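Local coordinates for protein pyrrolidone-carboxylate peptidase (Deinococcus radiodurans R1, PDB 5Z48) that probably removes pyroglutamate (5-oxoproline) from the N-terminus of peptides as a tetrameric cysteine peptidase, except where the next residue is proline, at residues A117-L121 and R122-A126. Residues are numbered along the deposited sequence; the frame is centred on the assembly and turned at random.
With DMS (dimethyl sulfoxide), chain H.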
# COMPACT_ATOMS: atom_id res chain seq x y z
N ALA B 117 -15.22 22.12 -4.24
CA ALA B 117 -15.64 21.93 -5.62
C ALA B 117 -17.15 22.02 -5.72
O ALA B 117 -17.88 21.62 -4.79
CB ALA B 117 -15.17 20.55 -6.11
N THR B 118 -17.64 22.53 -6.86
CA THR B 118 -19.08 22.74 -7.06
C THR B 118 -19.65 21.83 -8.15
O THR B 118 -20.78 22.08 -8.63
CB THR B 118 -19.34 24.21 -7.39
OG1 THR B 118 -18.51 24.58 -8.50
CG2 THR B 118 -19.00 25.12 -6.19
N LEU B 119 -18.92 20.79 -8.53
CA LEU B 119 -19.45 19.74 -9.38
C LEU B 119 -20.50 18.92 -8.62
O LEU B 119 -20.47 18.84 -7.39
CB LEU B 119 -18.33 18.81 -9.87
CG LEU B 119 -17.28 19.43 -10.79
CD1 LEU B 119 -16.32 18.36 -11.19
CD2 LEU B 119 -18.00 19.99 -12.01
N PRO B 120 -21.41 18.25 -9.34
CA PRO B 120 -22.39 17.36 -8.71
C PRO B 120 -21.74 16.01 -8.43
O PRO B 120 -21.81 15.08 -9.22
CB PRO B 120 -23.50 17.28 -9.77
CG PRO B 120 -22.78 17.48 -11.09
CD PRO B 120 -21.68 18.47 -10.77
N LEU B 121 -21.01 15.95 -7.29
CA LEU B 121 -20.12 14.81 -7.03
C LEU B 121 -20.88 13.50 -7.04
O LEU B 121 -20.41 12.52 -7.67
CB LEU B 121 -19.38 14.98 -5.68
CG LEU B 121 -18.52 16.24 -5.62
CD1 LEU B 121 -17.92 16.35 -4.19
CD2 LEU B 121 -17.42 16.31 -6.69
N ARG B 122 -22.01 13.41 -6.33
CA ARG B 122 -22.69 12.11 -6.24
C ARG B 122 -23.28 11.70 -7.58
O ARG B 122 -23.25 10.50 -7.92
CB ARG B 122 -23.76 12.11 -5.15
CG ARG B 122 -23.19 12.31 -3.73
CD ARG B 122 -22.35 11.14 -3.22
NE ARG B 122 -21.60 11.53 -2.00
CZ ARG B 122 -20.70 10.74 -1.42
NH1 ARG B 122 -20.45 9.52 -1.91
NH2 ARG B 122 -20.00 11.16 -0.38
N ALA B 123 -23.75 12.65 -8.39
CA ALA B 123 -24.27 12.31 -9.72
C ALA B 123 -23.17 11.76 -10.61
O ALA B 123 -23.41 10.85 -11.42
CB ALA B 123 -24.89 13.54 -10.36
N ILE B 124 -21.95 12.29 -10.49
CA ILE B 124 -20.86 11.74 -11.29
C ILE B 124 -20.51 10.32 -10.83
O ILE B 124 -20.34 9.42 -11.66
CB ILE B 124 -19.63 12.66 -11.22
CG1 ILE B 124 -19.94 14.03 -11.86
CG2 ILE B 124 -18.42 12.00 -11.94
CD1 ILE B 124 -18.85 15.11 -11.51
N LEU B 125 -20.39 10.11 -9.51
CA LEU B 125 -20.12 8.75 -9.02
C LEU B 125 -21.16 7.77 -9.50
O LEU B 125 -20.83 6.63 -9.88
CB LEU B 125 -20.06 8.75 -7.48
CG LEU B 125 -18.86 9.48 -6.86
CD1 LEU B 125 -18.83 9.20 -5.36
CD2 LEU B 125 -17.49 9.24 -7.47
N ALA B 126 -22.43 8.19 -9.52
CA ALA B 126 -23.49 7.28 -9.94
C ALA B 126 -23.39 6.99 -11.44
O ALA B 126 -23.62 5.86 -11.88
CB ALA B 126 -24.87 7.87 -9.61
S DMS H . -21.57 18.38 -3.90
O DMS H . -21.85 17.32 -4.89
C1 DMS H . -20.32 19.61 -4.35
C2 DMS H . -20.92 17.69 -2.35
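I124 lies against the carbonyl of P120, and its side chain is worth following outward. CB faces two backbone oxygens, 3.6 Å from O of L121 and a little farther from O of P120. CG1, turned anti to the carbonyl carbon (chi1 -64°), then passes 3.4 Å from O of P120. From there CD1 reaches back to the residues before the helix, 4.1 Å from CB of L119 and equally near that leucine's CD1, the two side chains running obliquely past each other; the proline ring's CD is a looser neighbour. I208 of helix 194-211 touches both L119 and I124. This is the first turn of helix 121-130, with P120 at the N-cap position and at the centre of an inverse gamma turn, where the loop after strand 114-116 runs into the helix. The alpha-helical bonding begins here: N of I124 donates to O of P120 at 3.1 Å, almost in line with the C=O, and N of L125 to O of L121 at 3.0 Å, nearly straight at 171°. CB of P120 meets CB of A123 at 4.0 Å, and Q211 of helix 194-211 touches both. The amide of L121, at the helix start, donates to O of a dimethyl sulfoxide, probably from the crystallisation liquor, at 2.9 Å. The CD1 methyl of L121 lies 3.8 Å from C2 of that molecule, and L82 and I137 of strands 80-90 and 135-138 touch the leucine side chain. An alanine in place of L121 would keep the amide bond but would probably open a gap beside those two residues and leave the dimethyl sulfoxide methyls less covered. R122 heads for the tetramer interface, where its guanidinium forms salt bridges with D104 and D91 of the second subunit.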